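Local coordinates for protein galactitol 1-phosphate 5-dehydrogenase (Escherichia coli, PDB 4UEJ) that oxidises galactitol 1-phosphate to D-tagatose 6-phosphate with NAD as the hydride acceptor, as a zinc-containing homodimeric dehydrogenase, at residues H24-C38 with H59-V72. Residues are numbered along the deposited sequence; the frame is centred on the assembly and turned at random.
Sequences HQDEVRVKIASSGLC and HEFSGYIDAVGSGV. With ZN (zinc ion), chain D.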
loop_
_atom_site.group_PDB
_atom_site.type_symbol
_atom_site.label_atom_id
_atom_site.label_comp_id
_atom_site.label_asym_id
_atom_site.label_seq_id
_atom_site.Cartn_x
_atom_site.Cartn_y
_atom_site.Cartn_z
ATOM N N HIS A 24 34.449 11.263 22.185
ATOM C CA HIS A 24 33.600 10.580 23.155
ATOM C C HIS A 24 33.971 9.115 23.311
ATOM O O HIS A 24 34.463 8.481 22.369
ATOM C CB HIS A 24 32.130 10.690 22.745
ATOM C CG HIS A 24 31.616 12.095 22.743
ATOM N ND1 HIS A 24 31.580 12.872 21.606
ATOM C CD2 HIS A 24 31.132 12.867 23.744
ATOM C CE1 HIS A 24 31.093 14.063 21.907
ATOM N NE2 HIS A 24 30.815 14.085 23.197
ATOM N N GLN A 25 33.700 8.565 24.488
ATOM C CA GLN A 25 34.181 7.231 24.823
ATOM C C GLN A 25 33.582 6.156 23.926
ATOM O O GLN A 25 34.157 5.081 23.785
ATOM C CB GLN A 25 33.885 6.909 26.289
ATOM C CG GLN A 25 32.412 6.757 26.613
ATOM C CD GLN A 25 32.186 6.364 28.061
ATOM O OE1 GLN A 25 33.133 6.058 28.781
ATOM N NE2 GLN A 25 30.930 6.366 28.490
ATOM N N ASP A 26 32.435 6.455 23.318
ATOM C CA ASP A 26 31.733 5.470 22.507
ATOM C C ASP A 26 31.922 5.692 21.007
ATOM O O ASP A 26 31.158 5.164 20.192
ATOM C CB ASP A 26 30.236 5.454 22.868
ATOM C CG ASP A 26 29.511 6.750 22.502
ATOM O OD1 ASP A 26 30.165 7.799 22.317
ATOM O OD2 ASP A 26 28.265 6.719 22.410
ATOM N N GLU A 27 32.946 6.453 20.640
ATOM C CA GLU A 27 33.240 6.670 19.226
ATOM C C GLU A 27 34.408 5.824 18.731
ATOM O O GLU A 27 35.213 5.333 19.517
ATOM C CB GLU A 27 33.536 8.146 18.961
ATOM C CG GLU A 27 32.327 9.026 19.084
ATOM C CD GLU A 27 32.646 10.491 18.870
ATOM O OE1 GLU A 27 33.811 10.897 19.078
ATOM O OE2 GLU A 27 31.730 11.235 18.475
ATOM N N VAL A 28 34.479 5.652 17.414
ATOM C CA VAL A 28 35.638 5.040 16.771
ATOM C C VAL A 28 36.066 5.899 15.592
ATOM O O VAL A 28 35.278 6.694 15.079
ATOM C CB VAL A 28 35.340 3.616 16.255
ATOM C CG1 VAL A 28 34.878 2.715 17.387
ATOM C CG2 VAL A 28 34.287 3.669 15.160
ATOM N N ARG A 29 37.308 5.739 15.152
ATOM C CA ARG A 29 37.728 6.378 13.915
ATOM C C ARG A 29 37.993 5.313 12.873
ATOM O O ARG A 29 38.640 4.305 13.149
ATOM C CB ARG A 29 38.982 7.246 14.104
ATOM C CG ARG A 29 39.382 7.974 12.828
ATOM C CD ARG A 29 40.347 9.133 13.073
ATOM N NE ARG A 29 41.577 8.705 13.725
ATOM C CZ ARG A 29 42.005 9.177 14.889
ATOM N NH1 ARG A 29 41.299 10.101 15.528
ATOM N NH2 ARG A 29 43.141 8.730 15.411
ATOM N N VAL A 30 37.482 5.545 11.676
ATOM C CA VAL A 30 37.659 4.597 10.589
ATOM C C VAL A 30 38.547 5.164 9.489
ATOM O O VAL A 30 38.318 6.261 8.997
ATOM C CB VAL A 30 36.305 4.196 9.973
ATOM C CG1 VAL A 30 36.511 3.165 8.882
ATOM C CG2 VAL A 30 35.368 3.663 11.052
ATOM N N LYS A 31 39.559 4.403 9.095
ATOM C CA LYS A 31 40.314 4.741 7.906
ATOM C C LYS A 31 39.590 4.115 6.724
ATOM O O LYS A 31 39.492 2.891 6.623
ATOM C CB LYS A 31 41.752 4.241 8.008
ATOM C CG LYS A 31 42.600 4.590 6.814
ATOM C CD LYS A 31 44.033 4.096 7.014
ATOM C CE LYS A 31 44.789 4.030 5.698
ATOM N NZ LYS A 31 46.189 3.542 5.892
ATOM N N ILE A 32 39.053 4.956 5.848
ATOM C CA ILE A 32 38.142 4.496 4.809
ATOM C C ILE A 32 38.876 3.851 3.631
ATOM O O ILE A 32 39.829 4.417 3.082
ATOM C CB ILE A 32 37.257 5.661 4.331
ATOM C CG1 ILE A 32 36.377 6.123 5.495
ATOM C CG2 ILE A 32 36.394 5.248 3.158
ATOM C CD1 ILE A 32 35.546 7.340 5.208
ATOM N N ALA A 33 38.428 2.651 3.260
ATOM C CA ALA A 33 39.083 1.855 2.216
ATOM C C ALA A 33 38.322 1.882 0.898
ATOM O O ALA A 33 38.919 1.839 -0.177
ATOM C CB ALA A 33 39.252 0.415 2.679
ATOM N N SER A 34 36.999 1.951 0.991
ATOM C CA SER A 34 36.136 1.859 -0.180
ATOM C C SER A 34 34.817 2.537 0.138
ATOM O O SER A 34 34.207 2.252 1.164
ATOM C CB SER A 34 35.904 0.404 -0.568
ATOM O OG SER A 34 35.048 0.296 -1.697
ATOM N N SER A 35 34.380 3.436 -0.734
ATOM C CA SER A 35 33.237 4.287 -0.430
ATOM C C SER A 35 32.432 4.568 -1.697
ATOM O O SER A 35 32.942 5.172 -2.643
ATOM C CB SER A 35 33.718 5.593 0.223
ATOM O OG SER A 35 32.633 6.385 0.687
ATOM N N GLY A 36 31.183 4.112 -1.727
ATOM C CA GLY A 36 30.406 4.134 -2.956
ATOM C C GLY A 36 29.473 5.311 -3.075
ATOM O O GLY A 36 28.983 5.808 -2.061
ATOM N N LEU A 37 29.223 5.752 -4.308
ATOM C CA LEU A 37 28.208 6.773 -4.580
ATOM C C LEU A 37 26.826 6.153 -4.786
ATOM O O LEU A 37 26.657 5.301 -5.652
ATOM C CB LEU A 37 28.590 7.581 -5.819
ATOM C CG LEU A 37 27.680 8.736 -6.239
ATOM C CD1 LEU A 37 27.917 9.936 -5.342
ATOM C CD2 LEU A 37 27.898 9.101 -7.700
ATOM N N CYS A 38 25.846 6.599 -4.000
ATOM C CA CYS A 38 24.463 6.125 -4.091
ATOM C C CYS A 38 23.654 6.937 -5.111
ATOM O O CYS A 38 23.925 8.118 -5.332
ATOM C CB CYS A 38 23.798 6.196 -2.704
ATOM S SG CYS A 38 22.129 5.467 -2.551
ATOM N N HIS A 59 27.573 7.285 2.340
ATOM C CA HIS A 59 27.021 6.421 3.384
ATOM C C HIS A 59 27.111 4.934 3.055
ATOM O O HIS A 59 26.448 4.103 3.688
ATOM C CB HIS A 59 25.562 6.794 3.677
ATOM C CG HIS A 59 24.642 6.675 2.501
ATOM N ND1 HIS A 59 24.491 7.678 1.569
ATOM C CD2 HIS A 59 23.800 5.684 2.128
ATOM C CE1 HIS A 59 23.597 7.306 0.666
ATOM N NE2 HIS A 59 23.166 6.101 0.983
ATOM N N GLU A 60 27.941 4.608 2.072
ATOM C CA GLU A 60 28.118 3.242 1.605
ATOM C C GLU A 60 29.602 2.970 1.616
ATOM O O GLU A 60 30.248 3.050 0.572
ATOM C CB GLU A 60 27.578 3.055 0.182
ATOM C CG GLU A 60 26.115 3.393 -0.037
ATOM C CD GLU A 60 25.710 3.228 -1.497
ATOM O OE1 GLU A 60 26.613 3.192 -2.360
ATOM O OE2 GLU A 60 24.497 3.111 -1.788
ATOM N N PHE A 61 30.166 2.687 2.782
ATOM C CA PHE A 61 31.607 2.544 2.821
ATOM C C PHE A 61 32.123 1.552 3.845
ATOM O O PHE A 61 31.413 1.145 4.761
ATOM C CB PHE A 61 32.286 3.913 3.040
ATOM C CG PHE A 61 31.964 4.597 4.351
ATOM C CD1 PHE A 61 30.908 5.487 4.441
ATOM C CD2 PHE A 61 32.779 4.422 5.462
ATOM C CE1 PHE A 61 30.635 6.156 5.636
ATOM C CE2 PHE A 61 32.513 5.090 6.667
ATOM C CZ PHE A 61 31.463 5.967 6.745
ATOM N N SER A 62 33.375 1.152 3.642
ATOM C CA SER A 62 34.062 0.252 4.549
ATOM C C SER A 62 35.475 0.743 4.794
ATOM O O SER A 62 35.977 1.613 4.087
ATOM C CB SER A 62 34.102 -1.169 3.980
ATOM O OG SER A 62 34.765 -1.170 2.728
ATOM N N GLY A 63 36.119 0.164 5.791
ATOM C CA GLY A 63 37.480 0.540 6.107
ATOM C C GLY A 63 37.930 -0.190 7.347
ATOM O O GLY A 63 37.313 -1.173 7.759
ATOM N N TYR A 64 39.023 0.287 7.931
ATOM C CA TYR A 64 39.584 -0.344 9.109
ATOM C C TYR A 64 39.530 0.599 10.290
ATOM O O TYR A 64 39.729 1.808 10.138
ATOM C CB TYR A 64 41.024 -0.781 8.852
ATOM C CG TYR A 64 41.138 -1.809 7.757
ATOM C CD1 TYR A 64 40.986 -3.162 8.033
ATOM C CD2 TYR A 64 41.389 -1.429 6.448
ATOM C CE1 TYR A 64 41.087 -4.111 7.033
ATOM C CE2 TYR A 64 41.493 -2.372 5.440
ATOM C CZ TYR A 64 41.337 -3.709 5.740
ATOM O OH TYR A 64 41.435 -4.645 4.742
ATOM N N ILE A 65 39.265 0.043 11.465
ATOM C CA ILE A 65 39.310 0.834 12.683
ATOM C C ILE A 65 40.726 1.374 12.883
ATOM O O ILE A 65 41.699 0.613 12.928
ATOM C CB ILE A 65 38.883 0.021 13.918
ATOM C CG1 ILE A 65 37.432 -0.454 13.781
ATOM C CG2 ILE A 65 39.075 0.855 15.187
ATOM C CD1 ILE A 65 36.425 0.661 13.627
ATOM N N ASP A 66 40.828 2.695 12.973
ATOM C CA ASP A 66 42.105 3.375 13.152
ATOM C C ASP A 66 42.369 3.610 14.629
ATOM O O ASP A 66 43.517 3.579 15.085
ATOM C CB ASP A 66 42.114 4.704 12.393
ATOM C CG ASP A 66 43.400 5.473 12.584
ATOM O OD1 ASP A 66 44.438 5.039 12.041
ATOM O OD2 ASP A 66 43.371 6.512 13.274
ATOM N N ALA A 67 41.291 3.849 15.370
ATOM C CA ALA A 67 41.360 4.111 16.804
ATOM C C ALA A 67 39.972 3.946 17.425
ATOM O O ALA A 67 38.960 4.042 16.725
ATOM C CB ALA A 67 41.900 5.506 17.069
ATOM N N VAL A 68 39.923 3.691 18.731
ATOM C CA VAL A 68 38.642 3.564 19.422
ATOM C C VAL A 68 38.591 4.398 20.699
ATOM O O VAL A 68 39.613 4.660 21.324
ATOM C CB VAL A 68 38.320 2.090 19.786
ATOM C CG1 VAL A 68 38.242 1.234 18.540
ATOM C CG2 VAL A 68 39.345 1.528 20.761
ATOM N N GLY A 69 37.384 4.809 21.073
ATOM C CA GLY A 69 37.166 5.497 22.327
ATOM C C GLY A 69 37.389 4.553 23.491
ATOM O O GLY A 69 37.372 3.333 23.331
ATOM N N SER A 70 37.574 5.122 24.671
ATOM C CA SER A 70 37.930 4.350 25.854
ATOM C C SER A 70 36.793 3.440 26.327
ATOM O O SER A 70 37.013 2.520 27.116
ATOM C CB SER A 70 38.350 5.300 26.975
ATOM O OG SER A 70 37.355 6.284 27.191
ATOM N N GLY A 71 35.584 3.697 25.843
ATOM C CA GLY A 71 34.438 2.888 26.214
ATOM C C GLY A 71 34.152 1.769 25.233
ATOM O O GLY A 71 33.203 1.005 25.417
ATOM N N VAL A 72 34.966 1.672 24.183
ATOM C CA VAL A 72 34.774 0.642 23.161
ATOM C C VAL A 72 35.651 -0.572 23.453
ATOM O O VAL A 72 36.882 -0.493 23.397
ATOM C CB VAL A 72 35.090 1.173 21.745
ATOM C CG1 VAL A 72 34.986 0.045 20.715
ATOM C CG2 VAL A 72 34.147 2.313 21.378
HETATM ZN ZN ZN D . 21.758 4.874 0.048
HETATM O O HOH W 1 35.626 5.250 28.812
HETATM O O HOH W 2 29.871 6.081 0.503
HETATM O O HOH W 3 26.855 7.189 -0.497
HETATM O O HOH W 4 22.457 3.016 -0.259
#
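Val28 to Ser35 pairs antiparallel with Phe61 to Val68, joining two strands of the GroES-like catalytic domain of this zinc-dependent alcohol dehydrogenase family member. The backbone bonds include Gly69 N on Glu27 O, Arg29 N on Ala67 O and, toward the other end, Gly36 N on Glu60 O at 2.7 Å; two classic bulges interrupt the pairing. Asp66 and Ala67 together face Arg29; Ala33 and Ser34 together face Ser62, whose carbonyl O accepts both amides, Ala33 N in the carbonyl plane and Ser34 N from above it. Beyond the strands, Gly71 N reaches Gln25 O, tying one turn to the other.

The charged pair sits at the first bulge. With CG of Arg29 trans to the backbone N (chi1 -177°) and a bend at chi3, the guanidinium lies beside Asp66 and grips the single oxygen OD2 with NE at 2.9 Å and NH2 at 3.1 Å. OD2 stays near the guanidinium plane, although the carboxylate is turned 47° from it, and Ala67 CB covers one guanidinium face. NH1 goes to Pro20 O. A leucine at Arg29 would probably leave the Asp66 carboxylate without its cationic mate and free to turn.

On the other face, Ile65 CD1 reaches CG2 of both Val28 and Val30, 4.0 Å from the former, and strand 80-83 packs against Val30 and Ile65. Further along, Ile32 CD1 lies over one face of the Phe61 ring.

At the far end the strands deliver Cys38 and His59 to the zinc site. Glu60 OE1 is salt-bridged to Lys341, while OE2 accepts from a water 2.6 Å away; that water binds the zinc ion at 2.0 Å, next to His59 NE2 at 2.1 Å.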